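Local coordinates for protein alginate lyase (Aplysia kurodai, PDB 5GMT) that probably cleaves alginate, the brown-algal polymer of mannuronic and guluronic acids, as a polysaccharide lyase of family 14 with a preference for polymannuronate, at residues Tyr80-Asp91 with Arg232-Phe243. Sequence-based numbering, arbitrary orientation.
Sequences YSRPSAISSSVD and RNTNSHHLRGMF
Tyr80 and Phe243 stack their rings in parallel-displaced fashion, centroids 4.0 Å apart and planes at 14°, with Tyr80 CZ over the centre of the phenylalanine face; Phe116 meets the tyrosine edge-to-face. The same strands, 76-81 and 238-247, pair as a short antiparallel ladder: Ser81 N and O bond Met242 O and N. On its other side strand 238-247 carries a classic beta bulge, Arg240 and Gly241 both facing Phe116 of strand 110-118. Past Ser81, residues 82-91 loop away and return along strand 238-247, Leu239 N bonding Val90 O at 2.9 Å.

Side-chain hydrogen bonds anchor this returning loop. His238 gives ND1 to Asp91 OD1 at 2.7 Å; the oxygen lies in the imidazole plane and is met on the syn side of the carboxylate, 18° out of the carboxylate plane. Arg232 NH1 adds charge attraction at a long 3.8 Å from Asp91 OD1, and a water bridges Arg232 NH1 and Asp91 OD2. Ser89 CA sits over the centre of the imidazole face, a CH-pi contact of 3.5 Å. With alanine at His238, Asp91 OD1 is likely to lose its short bond and Ser89 the ring it rests on.

The chain of Arg240 folds back at chi2 (-63°), bringing NH1 within 2.9 Å of Ser88 O, above the carbonyl plane. Arg82 runs alongside, Arg240 CD lying over one guanidinium face, toward the rim. One water accepts from both arginines, while Asn120 O takes Arg82 NH1 and Gly118 O takes Arg240 NH2. Carbonyls and waters thus probably offset the proximity of two positive charges. Another water links Ser87 O, Val90 N and Leu239 O, so polar bonds and waters, with apolar contacts adding to them, hold the loop along this concanavalin-like sheet.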
loop_
_atom_site.group_PDB
_atom_site.type_symbol
_atom_site.label_atom_id
_atom_site.label_comp_id
_atom_site.label_asym_id
_atom_site.label_seq_id
_atom_site.Cartn_x
_atom_site.Cartn_y
_atom_site.Cartn_z
ATOM N N TYR A 80 10.388 -1.106 -1.407
ATOM C CA TYR A 80 9.797 -2.429 -1.483
ATOM C C TYR A 80 10.491 -3.323 -0.466
ATOM O O TYR A 80 11.714 -3.277 -0.325
ATOM C CB TYR A 80 9.940 -3.026 -2.876
ATOM C CG TYR A 80 9.171 -2.339 -3.983
ATOM C CD1 TYR A 80 7.927 -2.808 -4.381
ATOM C CD2 TYR A 80 9.717 -1.257 -4.670
ATOM C CE1 TYR A 80 7.226 -2.210 -5.428
ATOM C CE2 TYR A 80 9.024 -0.646 -5.719
ATOM C CZ TYR A 80 7.782 -1.142 -6.098
ATOM O OH TYR A 80 7.068 -0.554 -7.127
ATOM N N SER A 81 9.707 -4.132 0.235
ATOM C CA SER A 81 10.218 -5.032 1.263
ATOM C C SER A 81 9.898 -6.481 0.908
ATOM O O SER A 81 8.734 -6.818 0.675
ATOM C CB SER A 81 9.607 -4.664 2.621
ATOM O OG SER A 81 9.841 -5.661 3.599
ATOM N N ARG A 82 10.924 -7.332 0.851
ATOM C CA ARG A 82 10.731 -8.747 0.562
ATOM C C ARG A 82 11.392 -9.612 1.630
ATOM O O ARG A 82 12.483 -10.144 1.420
ATOM C CB ARG A 82 11.286 -9.095 -0.818
ATOM C CG ARG A 82 10.602 -8.360 -1.956
ATOM C CD ARG A 82 11.277 -8.664 -3.282
ATOM N NE ARG A 82 11.242 -10.091 -3.604
ATOM C CZ ARG A 82 11.641 -10.589 -4.770
ATOM N NH1 ARG A 82 12.084 -9.767 -5.717
ATOM N NH2 ARG A 82 11.587 -11.894 -4.997
ATOM N N PRO A 83 10.740 -9.738 2.794
ATOM C CA PRO A 83 11.317 -10.528 3.888
ATOM C C PRO A 83 11.675 -11.941 3.430
ATOM O O PRO A 83 10.911 -12.551 2.682
ATOM C CB PRO A 83 10.203 -10.532 4.932
ATOM C CG PRO A 83 9.500 -9.225 4.706
ATOM C CD PRO A 83 9.541 -8.993 3.215
ATOM N N SER A 84 12.830 -12.444 3.863
ATOM C CA SER A 84 13.358 -13.686 3.318
ATOM C C SER A 84 12.441 -14.874 3.595
ATOM O O SER A 84 12.462 -15.861 2.857
ATOM C CB SER A 84 14.752 -13.974 3.877
ATOM O OG SER A 84 14.667 -14.327 5.243
ATOM N N ALA A 85 11.621 -14.780 4.636
ATOM C CA ALA A 85 10.698 -15.871 4.975
ATOM C C ALA A 85 9.624 -16.127 3.909
ATOM O O ALA A 85 8.957 -17.166 3.922
ATOM C CB ALA A 85 10.038 -15.593 6.304
ATOM N N ILE A 86 9.444 -15.190 2.986
ATOM C CA ILE A 86 8.418 -15.357 1.962
ATOM C C ILE A 86 8.949 -16.201 0.804
ATOM O O ILE A 86 9.973 -15.874 0.197
ATOM C CB ILE A 86 7.922 -13.994 1.424
ATOM C CG1 ILE A 86 7.412 -13.126 2.580
ATOM C CG2 ILE A 86 6.821 -14.196 0.401
ATOM C CD1 ILE A 86 6.950 -11.731 2.158
ATOM N N SER A 87 8.252 -17.287 0.499
ATOM C CA SER A 87 8.683 -18.174 -0.574
ATOM C C SER A 87 8.398 -17.538 -1.936
ATOM O O SER A 87 7.731 -16.504 -2.021
ATOM C CB SER A 87 8.009 -19.540 -0.446
ATOM O OG SER A 87 6.655 -19.408 -0.050
ATOM N N SER A 88 8.903 -18.157 -2.998
ATOM C CA SER A 88 8.872 -17.521 -4.312
ATOM C C SER A 88 7.669 -17.904 -5.175
ATOM O O SER A 88 7.611 -17.517 -6.339
ATOM C CB SER A 88 10.157 -17.844 -5.078
ATOM O OG SER A 88 10.257 -19.238 -5.284
ATOM N N SER A 89 6.721 -18.661 -4.625
ATOM C CA SER A 89 5.520 -19.011 -5.377
ATOM C C SER A 89 4.258 -18.802 -4.541
ATOM O O SER A 89 3.357 -19.658 -4.518
ATOM C CB SER A 89 5.595 -20.462 -5.870
ATOM O OG SER A 89 5.633 -21.345 -4.767
ATOM N N VAL A 90 4.193 -17.657 -3.864
ATOM C CA VAL A 90 3.032 -17.324 -3.024
ATOM C C VAL A 90 1.927 -16.637 -3.821
ATOM O O VAL A 90 2.152 -15.592 -4.426
ATOM C CB VAL A 90 3.429 -16.420 -1.846
ATOM C CG1 VAL A 90 2.189 -16.003 -1.050
ATOM C CG2 VAL A 90 4.417 -17.149 -0.947
ATOM N N ASP A 91 0.728 -17.216 -3.795
ATOM C CA ASP A 91 -0.389 -16.706 -4.594
ATOM C C ASP A 91 -1.463 -16.015 -3.761
ATOM O O ASP A 91 -2.387 -15.389 -4.308
ATOM C CB ASP A 91 -1.011 -17.847 -5.401
ATOM C CG ASP A 91 -0.051 -18.411 -6.426
ATOM O OD1 ASP A 91 0.813 -17.643 -6.904
ATOM O OD2 ASP A 91 -0.151 -19.615 -6.737
ATOM N N ARG A 232 -2.050 -11.026 -13.102
ATOM C CA ARG A 232 -0.936 -11.588 -13.858
ATOM C C ARG A 232 -1.424 -12.328 -15.107
ATOM O O ARG A 232 -2.564 -12.800 -15.156
ATOM C CB ARG A 232 -0.132 -12.528 -12.968
ATOM C CG ARG A 232 -0.991 -13.633 -12.387
ATOM C CD ARG A 232 -0.191 -14.678 -11.637
ATOM N NE ARG A 232 -1.060 -15.764 -11.195
ATOM C CZ ARG A 232 -0.626 -16.935 -10.748
ATOM N NH1 ARG A 232 0.675 -17.189 -10.688
ATOM N NH2 ARG A 232 -1.501 -17.863 -10.380
ATOM N N ASN A 233 -0.555 -12.421 -16.111
ATOM C CA ASN A 233 -0.883 -13.176 -17.326
ATOM C C ASN A 233 0.028 -14.366 -17.529
ATOM O O ASN A 233 -0.099 -15.096 -18.513
ATOM C CB ASN A 233 -0.832 -12.281 -18.565
ATOM C CG ASN A 233 -2.055 -11.400 -18.688
ATOM O OD1 ASN A 233 -3.172 -11.893 -18.871
ATOM N ND2 ASN A 233 -1.855 -10.093 -18.592
ATOM N N THR A 234 0.940 -14.574 -16.592
ATOM C CA THR A 234 1.848 -15.690 -16.690
ATOM C C THR A 234 2.041 -16.307 -15.315
ATOM O O THR A 234 1.935 -15.629 -14.297
ATOM C CB THR A 234 3.207 -15.263 -17.298
ATOM O OG1 THR A 234 4.040 -16.412 -17.471
ATOM C CG2 THR A 234 3.914 -14.250 -16.412
ATOM N N ASN A 235 2.317 -17.604 -15.291
ATOM C CA ASN A 235 2.364 -18.339 -14.040
ATOM C C ASN A 235 3.624 -18.120 -13.228
ATOM O O ASN A 235 3.722 -18.607 -12.117
ATOM C CB ASN A 235 2.198 -19.834 -14.309
ATOM C CG ASN A 235 0.754 -20.230 -14.454
ATOM O OD1 ASN A 235 0.011 -20.251 -13.472
ATOM N ND2 ASN A 235 0.336 -20.533 -15.683
ATOM N N SER A 236 4.606 -17.414 -13.781
ATOM C CA SER A 236 5.831 -17.205 -13.042
ATOM C C SER A 236 5.699 -16.014 -12.096
ATOM O O SER A 236 6.585 -15.800 -11.268
ATOM C CB SER A 236 7.012 -16.987 -13.988
ATOM O OG SER A 236 6.786 -15.845 -14.802
ATOM N N HIS A 237 4.613 -15.242 -12.238
ATOM C CA HIS A 237 4.349 -14.092 -11.350
ATOM C C HIS A 237 3.689 -14.531 -10.046
ATOM O O HIS A 237 2.747 -15.336 -10.052
ATOM C CB HIS A 237 3.444 -13.053 -12.030
ATOM C CG HIS A 237 4.088 -12.338 -13.173
ATOM N ND1 HIS A 237 3.494 -11.268 -13.810
ATOM C CD2 HIS A 237 5.272 -12.540 -13.799
ATOM C CE1 HIS A 237 4.287 -10.838 -14.774
ATOM N NE2 HIS A 237 5.368 -11.597 -14.797
ATOM N N HIS A 238 4.170 -13.984 -8.930
ATOM C CA HIS A 238 3.595 -14.271 -7.617
ATOM C C HIS A 238 3.649 -13.033 -6.728
ATOM O O HIS A 238 4.230 -12.020 -7.102
ATOM C CB HIS A 238 4.335 -15.430 -6.944
ATOM C CG HIS A 238 4.375 -16.675 -7.775
ATOM N ND1 HIS A 238 3.298 -17.533 -7.882
ATOM C CD2 HIS A 238 5.354 -17.199 -8.551
ATOM C CE1 HIS A 238 3.619 -18.537 -8.681
ATOM N NE2 HIS A 238 4.861 -18.359 -9.097
ATOM N N LEU A 239 3.030 -13.110 -5.558
ATOM C CA LEU A 239 3.112 -12.006 -4.603
ATOM C C LEU A 239 4.503 -12.005 -3.999
ATOM O O LEU A 239 5.039 -13.070 -3.693
ATOM C CB LEU A 239 2.041 -12.146 -3.523
ATOM C CG LEU A 239 0.645 -11.742 -3.988
ATOM C CD1 LEU A 239 -0.424 -12.505 -3.207
ATOM C CD2 LEU A 239 0.470 -10.233 -3.828
ATOM N N ARG A 240 5.090 -10.819 -3.833
ATOM C CA ARG A 240 6.480 -10.724 -3.391
ATOM C C ARG A 240 6.636 -10.084 -2.016
ATOM O O ARG A 240 7.617 -10.340 -1.317
ATOM C CB ARG A 240 7.299 -9.934 -4.416
ATOM C CG ARG A 240 7.315 -10.553 -5.827
ATOM C CD ARG A 240 7.975 -11.937 -5.822
ATOM N NE ARG A 240 7.905 -12.560 -7.143
ATOM C CZ ARG A 240 8.057 -13.861 -7.367
ATOM N NH1 ARG A 240 8.313 -14.687 -6.355
ATOM N NH2 ARG A 240 7.937 -14.336 -8.601
ATOM N N GLY A 241 5.681 -9.250 -1.615
ATOM C CA GLY A 241 5.820 -8.581 -0.338
ATOM C C GLY A 241 5.119 -7.246 -0.275
ATOM O O GLY A 241 4.144 -7.027 -0.980
ATOM N N MET A 242 5.644 -6.349 0.560
ATOM C CA MET A 242 5.005 -5.063 0.817
ATOM C C MET A 242 5.668 -3.934 0.045
ATOM O O MET A 242 6.895 -3.784 0.077
ATOM C CB MET A 242 5.035 -4.718 2.307
ATOM C CG MET A 242 4.409 -3.344 2.599
ATOM S SD MET A 242 4.512 -2.807 4.320
ATOM C CE MET A 242 6.277 -2.832 4.591
ATOM N N PHE A 243 4.842 -3.154 -0.644
ATOM C CA PHE A 243 5.269 -1.917 -1.298
ATOM C C PHE A 243 4.975 -0.795 -0.315
ATOM O O PHE A 243 3.853 -0.320 -0.248
ATOM C CB PHE A 243 4.543 -1.775 -2.655
ATOM C CG PHE A 243 4.916 -0.553 -3.470
ATOM C CD1 PHE A 243 6.006 0.235 -3.150
ATOM C CD2 PHE A 243 4.249 -0.303 -4.669
ATOM C CE1 PHE A 243 6.339 1.340 -3.941
ATOM C CE2 PHE A 243 4.596 0.780 -5.479
ATOM C CZ PHE A 243 5.629 1.595 -5.120
HETATM O O HOH W 1 9.568 -11.925 -2.174
HETATM O O HOH W 2 9.654 -14.205 -3.734
HETATM O O HOH W 3 6.019 -15.565 -4.005
HETATM O O HOH W 4 8.958 -16.803 -8.961
HETATM O O HOH W 5 0.682 -19.952 -9.476
#